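Hypothetical protein Atu2299 (Agrobacterium tumefaciens, PDB 2HLY) is of unknown function but belongs to a family placed in the papain-like (CA clan) peptidase superfamily, which suggests a related fold without establishing peptidase activity. Local coordinates at residues Arg18-Leu23 / Met36-Phe41; Ala43-Gln48 / Ser167-Trp172. All coordinates share one frame; numbering follows the deposited sequence. Where two conformers were deposited one is given.

Helix 31-50 serves both contacts, and two successive parts of its length show how one helix changes partners and surroundings. Interaction 1 sets residues 36-41 against helix 10-24 in the buried middle of the chain, where isoleucine and phenylalanine dominate. About 10 Å away, centre to centre, interaction 2 sets residues 43-48 against helix 160-172; it is only partly buried, and alanines replace the large side chains on one side. Both join their segments by apolar packing; polar residues are few at the first, where Asn21 touches Phe38, and more exposed at the second. The two contacts share one hydrophobic layer: Leu23 CD1 lies 3.7 Å from Ala169 CB, so helices 10-24 and 160-172 also meet each other.

Interaction 1 (Arg18-Leu23 / Met36-Phe41); sequences RVINSL and MYFSTF
The Phe38 ring takes Ile20 and Asn21 at its side toward helix 10-24. Ile20 CG2 approaches it obliquely, 3.6 Å from Phe38 CD1. Asn21 N also meets the ring obliquely, 3.9 Å from Phe38 CE1, while the Asn21 amide runs alongside and points the same way, its plane only 16° from that of the ring. Tyr17, from the same helix as Ile20, meets Phe38 with its ring almost parallel. The second phenylalanine, Phe41, offers chiefly its CB to Ile20, whereas its CZ lies in plane at the edge of the Tyr37 ring.

Ile20 joins the two aromatic residues by dividing its branches. With CG1 anti to the carbonyl carbon (chi1 -58°), the longer arm carries CD1 to 3.8 Å from Phe41 CB, and CG2 is left to meet the CD1-CE1 side of Phe38. Asn21 OD1 comes no nearer than 4.1 Å to Phe38 CZ; its polar grip lies elsewhere, through ND2 to Thr199 OG1.

The axes of the two segments come within 10.0 Å at 134°, inclined from antiparallel. Joined by a short connection, helices 10-24 and 31-50 form a helical hairpin whose buried side is an aliphatic-aromatic core of the helical part of the fold.

Interaction 2 (Ala43-Gln48 / Ser167-Trp172); sequences AFILQQ and SVAANW
Phe44 and Ile45, neighbours on helix 31-50, press against two consecutive alanines, Ala169 and Ala170, and the contact illustrates how large side chains on one helix pack against small ones on another. The tight part centres on Ala170, where the CA atoms of Ile45 and Ala170 are 5.2 Å apart. Ala170 CB sits 3.6 Å from Phe44 CE2, reaching the ring obliquely near its CD2-CE2 side, at the boundary with the solvent side. Phe44 extends this far because its CG is anti to the backbone N (chi1 -175°), which swings the ring out toward helix 160-172. Ile45 works deeper. Its CG1 lies 4.1 Å from Ala170 CA, and its CD1 continues to Ala169, ending 4.1 Å from the CB and also close to the backbone oxygen. Ile16 of helix 10-24 and Phe173 also pack on Ile45, while Val19 and Leu23 lie against Ala169, so the Ile45-Ala169 end is enclosed by apolar groups.

The other half is looser and faces solvent. Gln48, one turn beyond Phe44, lays its CG over one face of that ring, 3.6 Å above the plane and offset toward the rim, yet it barely meets the facing helix. Ser167 is exposed, with its backbone N 4.3 Å from Phe44 CE2. Nearby, Asn171 ND2 turns back to Ser167 O at 3.0 Å, rising 44° out of the carbonyl plane; that oxygen also accepts a hydrogen bond from the backbone N of Asn171. A polar tie between the helices lies just past the segment, where His49 NE2 and Ala170 O are hydrogen-bonded.

The segment axes pass 9.3 Å apart and cross at 49°, running broadly in the same direction. This is ordinary helix-helix packing with alanines on one side, by which helix 160-172 docks onto the long helix 31-50 in the helical part of a mixed alpha-beta fold.

Interaction 1 (Arg18-Leu23 / Met36-Phe41)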
loop_
_atom_site.group_PDB
_atom_site.type_symbol
_atom_site.label_atom_id
_atom_site.label_comp_id
_atom_site.label_asym_id
_atom_site.label_seq_id
_atom_site.Cartn_x
_atom_site.Cartn_y
_atom_site.Cartn_z
ATOM N N ARG A 18 6.047 -6.973 1.834
ATOM C CA ARG A 18 6.906 -7.935 1.123
ATOM C C ARG A 18 6.084 -8.931 0.297
ATOM O O ARG A 18 6.420 -9.185 -0.863
ATOM C CB ARG A 18 7.832 -8.653 2.096
ATOM C CG ARG A 18 8.999 -9.343 1.391
ATOM C CD ARG A 18 9.888 -10.086 2.388
ATOM N NE ARG A 18 10.483 -9.216 3.414
ATOM C CZ ARG A 18 11.583 -8.480 3.252
ATOM N NH1 ARG A 18 12.234 -8.481 2.089
ATOM N NH2 ARG A 18 12.036 -7.732 4.261
ATOM N N VAL A 19 5.002 -9.448 0.878
ATOM C CA VAL A 19 4.131 -10.398 0.186
ATOM C C VAL A 19 3.552 -9.778 -1.085
ATOM O O VAL A 19 3.628 -10.360 -2.167
ATOM C CB VAL A 19 3.016 -10.916 1.111
ATOM C CG1 VAL A 19 1.907 -11.619 0.306
ATOM C CG2 VAL A 19 3.623 -11.845 2.157
ATOM N N ILE A 20 2.970 -8.589 -0.948
ATOM C CA ILE A 20 2.306 -7.958 -2.082
ATOM C C ILE A 20 3.336 -7.594 -3.150
ATOM O O ILE A 20 3.117 -7.820 -4.354
ATOM C CB ILE A 20 1.505 -6.713 -1.643
ATOM C CG1 ILE A 20 0.467 -7.100 -0.587
ATOM C CG2 ILE A 20 0.888 -6.024 -2.877
ATOM C CD1 ILE A 20 -0.212 -5.917 0.099
ATOM N N ASN A 21 4.471 -7.048 -2.712
ATOM C CA ASN A 21 5.530 -6.681 -3.650
ATOM C C ASN A 21 6.008 -7.891 -4.441
ATOM O O ASN A 21 6.261 -7.814 -5.647
ATOM C CB ASN A 21 6.713 -6.088 -2.905
ATOM C CG ASN A 21 7.706 -5.448 -3.832
ATOM O OD1 ASN A 21 7.338 -4.606 -4.663
ATOM N ND2 ASN A 21 8.965 -5.863 -3.726
ATOM N N SER A 22 6.126 -9.016 -3.752
ATOM C CA SER A 22 6.620 -10.244 -4.373
ATOM C C SER A 22 5.672 -10.745 -5.465
ATOM O O SER A 22 6.117 -11.247 -6.506
ATOM C CB SER A 22 6.819 -11.322 -3.310
ATOM O OG SER A 22 7.760 -10.895 -2.332
ATOM N N LEU A 23 4.374 -10.589 -5.229
ATOM C CA LEU A 23 3.354 -11.007 -6.190
ATOM C C LEU A 23 3.235 -10.042 -7.381
ATOM O O LEU A 23 2.865 -10.450 -8.498
ATOM C CB LEU A 23 2.002 -11.140 -5.477
ATOM C CG LEU A 23 1.892 -12.340 -4.536
ATOM C CD1 LEU A 23 0.683 -12.229 -3.621
ATOM C CD2 LEU A 23 1.821 -13.635 -5.365
ATOM N N MET A 36 -3.000 0.602 -6.159
ATOM C CA MET A 36 -4.275 -0.107 -6.149
ATOM C C MET A 36 -4.130 -1.520 -5.608
ATOM O O MET A 36 -5.000 -1.993 -4.875
ATOM C CB MET A 36 -4.889 -0.105 -7.559
ATOM C CG MET A 36 -5.272 1.301 -7.996
ATOM S SD MET A 36 -5.668 1.374 -9.760
ATOM C CE MET A 36 -7.204 0.428 -9.806
ATOM N N TYR A 37 -3.033 -2.197 -5.964
ATOM C CA TYR A 37 -2.769 -3.535 -5.432
ATOM C C TYR A 37 -2.367 -3.493 -3.969
ATOM O O TYR A 37 -2.842 -4.301 -3.173
ATOM C CB TYR A 37 -1.671 -4.236 -6.231
ATOM C CG TYR A 37 -2.134 -4.783 -7.558
ATOM C CD1 TYR A 37 -2.746 -6.033 -7.635
ATOM C CD2 TYR A 37 -1.952 -4.064 -8.735
ATOM C CE1 TYR A 37 -3.157 -6.559 -8.857
ATOM C CE2 TYR A 37 -2.371 -4.577 -9.960
ATOM C CZ TYR A 37 -2.972 -5.824 -10.008
ATOM O OH TYR A 37 -3.392 -6.360 -11.221
ATOM N N PHE A 38 -1.461 -2.591 -3.608
ATOM C CA PHE A 38 -1.061 -2.497 -2.209
ATOM C C PHE A 38 -2.248 -2.221 -1.319
ATOM O O PHE A 38 -2.377 -2.812 -0.261
ATOM C CB PHE A 38 0.034 -1.433 -2.002
ATOM C CG PHE A 38 1.410 -1.915 -2.387
ATOM C CD1 PHE A 38 2.059 -2.874 -1.616
ATOM C CD2 PHE A 38 2.047 -1.417 -3.515
ATOM C CE1 PHE A 38 3.327 -3.343 -1.973
ATOM C CE2 PHE A 38 3.319 -1.874 -3.882
ATOM C CZ PHE A 38 3.954 -2.841 -3.108
ATOM N N SER A 39 -3.157 -1.367 -1.770
ATOM C CA SER A 39 -4.276 -0.967 -0.913
ATOM C C SER A 39 -5.388 -1.996 -0.831
ATOM O O SER A 39 -5.934 -2.248 0.251
ATOM C CB SER A 39 -4.817 0.378 -1.358
ATOM O OG SER A 39 -3.809 1.350 -1.178
ATOM N N THR A 40 -5.735 -2.594 -1.964
ATOM C CA THR A 40 -6.772 -3.652 -1.937
ATOM C C THR A 40 -6.273 -4.960 -1.318
ATOM O O THR A 40 -6.984 -5.573 -0.500
ATOM C CB THR A 40 -7.393 -3.911 -3.303
ATOM O OG1 THR A 40 -6.375 -4.308 -4.216
ATOM C CG2 THR A 40 -8.100 -2.652 -3.829
ATOM N N PHE A 41 -5.057 -5.398 -1.687
ATOM C CA PHE A 41 -4.516 -6.624 -1.078
ATOM C C PHE A 41 -4.233 -6.418 0.421
ATOM O O PHE A 41 -4.469 -7.326 1.245
ATOM C CB PHE A 41 -3.239 -7.088 -1.788
ATOM C CG PHE A 41 -3.467 -7.718 -3.145
ATOM C CD1 PHE A 41 -4.535 -7.348 -3.962
ATOM C CD2 PHE A 41 -2.585 -8.688 -3.604
ATOM C CE1 PHE A 41 -4.716 -7.943 -5.225
ATOM C CE2 PHE A 41 -2.760 -9.275 -4.847
ATOM C CZ PHE A 41 -3.824 -8.885 -5.663
#

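Interaction 2 (Ala43-Gln48 / Ser167-Trp172)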
loop_
_atom_site.group_PDB
_atom_site.type_symbol
_atom_site.label_atom_id
_atom_site.label_comp_id
_atom_site.label_asym_id
_atom_site.label_seq_id
_atom_site.Cartn_x
_atom_site.Cartn_y
_atom_site.Cartn_z
ATOM N N ALA A 43 -5.818 -4.281 2.455
ATOM C CA ALA A 43 -7.137 -4.285 3.082
ATOM C C ALA A 43 -7.671 -5.708 3.252
ATOM O O ALA A 43 -8.212 -6.053 4.305
ATOM C CB ALA A 43 -8.102 -3.439 2.279
ATOM N N PHE A 44 -7.483 -6.538 2.228
ATOM C CA PHE A 44 -7.969 -7.922 2.291
ATOM C C PHE A 44 -7.259 -8.691 3.400
ATOM O O PHE A 44 -7.887 -9.407 4.192
ATOM C CB PHE A 44 -7.768 -8.604 0.943
ATOM C CG PHE A 44 -8.346 -9.996 0.872
ATOM C CD1 PHE A 44 -9.691 -10.234 1.176
ATOM C CD2 PHE A 44 -7.546 -11.065 0.470
ATOM C CE1 PHE A 44 -10.218 -11.543 1.105
ATOM C CE2 PHE A 44 -8.069 -12.360 0.399
ATOM C CZ PHE A 44 -9.392 -12.592 0.713
ATOM N N ILE A 45 -5.943 -8.532 3.470
ATOM C CA ILE A 45 -5.172 -9.193 4.506
ATOM C C ILE A 45 -5.619 -8.703 5.895
ATOM O O ILE A 45 -5.784 -9.499 6.829
ATOM C CB ILE A 45 -3.662 -8.973 4.283
ATOM C CG1 ILE A 45 -3.222 -9.754 3.042
ATOM C CG2 ILE A 45 -2.866 -9.345 5.550
ATOM C CD1 ILE A 45 -1.786 -9.409 2.520
ATOM N N LEU A 46 -5.852 -7.398 6.035
ATOM C CA LEU A 46 -6.329 -6.890 7.318
ATOM C C LEU A 46 -7.692 -7.463 7.699
ATOM O O LEU A 46 -7.911 -7.831 8.853
ATOM C CB LEU A 46 -6.385 -5.365 7.313
ATOM C CG LEU A 46 -5.026 -4.675 7.241
ATOM C CD1 LEU A 46 -5.258 -3.174 7.091
ATOM C CD2 LEU A 46 -4.181 -4.981 8.480
ATOM N N GLN A 47 -8.604 -7.505 6.734
ATOM C CA GLN A 47 -9.921 -8.096 6.963
ATOM C C GLN A 47 -9.794 -9.550 7.421
ATOM O O GLN A 47 -10.422 -9.962 8.402
ATOM C CB GLN A 47 -10.734 -8.044 5.685
ATOM C CG GLN A 47 -11.217 -6.651 5.361
ATOM C CD GLN A 47 -11.676 -6.537 3.923
ATOM O OE1 GLN A 47 -11.931 -7.549 3.250
ATOM N NE2 GLN A 47 -11.777 -5.312 3.437
ATOM N N GLN A 48 -8.966 -10.315 6.715
ATOM C CA GLN A 48 -8.876 -11.767 6.922
ATOM C C GLN A 48 -8.088 -12.172 8.160
ATOM O O GLN A 48 -8.440 -13.160 8.821
ATOM C CB GLN A 48 -8.289 -12.451 5.674
ATOM C CG GLN A 48 -9.209 -12.438 4.470
ATOM C CD GLN A 48 -10.454 -13.268 4.707
ATOM O OE1 GLN A 48 -10.380 -14.359 5.264
ATOM N NE2 GLN A 48 -11.614 -12.738 4.311
ATOM N N SER A 167 -5.963 -14.066 -2.996
ATOM C CA SER A 167 -6.049 -15.299 -2.221
ATOM C C SER A 167 -4.643 -15.757 -1.827
ATOM O O SER A 167 -4.389 -16.084 -0.667
ATOM C CB SER A 167 -6.780 -16.381 -3.019
ATOM O OG SER A 167 -6.793 -17.620 -2.317
ATOM N N VAL A 168 -3.721 -15.743 -2.790
ATOM C CA VAL A 168 -2.344 -16.154 -2.507
ATOM C C VAL A 168 -1.736 -15.267 -1.414
ATOM O O VAL A 168 -1.116 -15.773 -0.467
ATOM C CB VAL A 168 -1.462 -16.159 -3.785
ATOM C CG1 VAL A 168 0.010 -16.430 -3.436
ATOM C CG2 VAL A 168 -1.999 -17.197 -4.784
ATOM N N ALA A 169 -1.955 -13.956 -1.540
ATOM C CA ALA A 169 -1.455 -12.982 -0.571
ATOM C C ALA A 169 -1.943 -13.292 0.839
ATOM O O ALA A 169 -1.153 -13.339 1.783
ATOM C CB ALA A 169 -1.851 -11.573 -0.962
ATOM N N ALA A 170 -3.252 -13.502 0.981
ATOM C CA ALA A 170 -3.827 -13.765 2.308
ATOM C C ALA A 170 -3.330 -15.082 2.885
ATOM O O ALA A 170 -3.232 -15.252 4.099
ATOM C CB ALA A 170 -5.341 -13.747 2.249
ATOM N N ASN A 171 -3.023 -16.024 2.010
ATOM C CA ASN A 171 -2.572 -17.332 2.474
ATOM C C ASN A 171 -1.066 -17.426 2.737
ATOM O O ASN A 171 -0.623 -18.274 3.531
ATOM C CB ASN A 171 -3.099 -18.398 1.536
ATOM C CG ASN A 171 -4.550 -18.715 1.830
ATOM O OD1 ASN A 171 -4.866 -19.264 2.880
ATOM N ND2 ASN A 171 -5.437 -18.339 0.931
ATOM N N TRP A 172 -0.297 -16.538 2.109
ATOM C CA TRP A 172 1.155 -16.437 2.307
ATOM C C TRP A 172 1.464 -15.721 3.633
ATOM O O TRP A 172 2.318 -16.162 4.413
ATOM C CB TRP A 172 1.782 -15.638 1.170
ATOM C CG TRP A 172 3.242 -15.948 0.893
ATOM C CD1 TRP A 172 4.142 -16.600 1.709
ATOM C CD2 TRP A 172 3.955 -15.579 -0.284
ATOM N NE1 TRP A 172 5.375 -16.689 1.070
ATOM C CE2 TRP A 172 5.289 -16.053 -0.141
ATOM C CE3 TRP A 172 3.595 -14.899 -1.461
ATOM C CZ2 TRP A 172 6.254 -15.879 -1.141
ATOM C CZ3 TRP A 172 4.556 -14.714 -2.450
ATOM C CH2 TRP A 172 5.880 -15.199 -2.277
#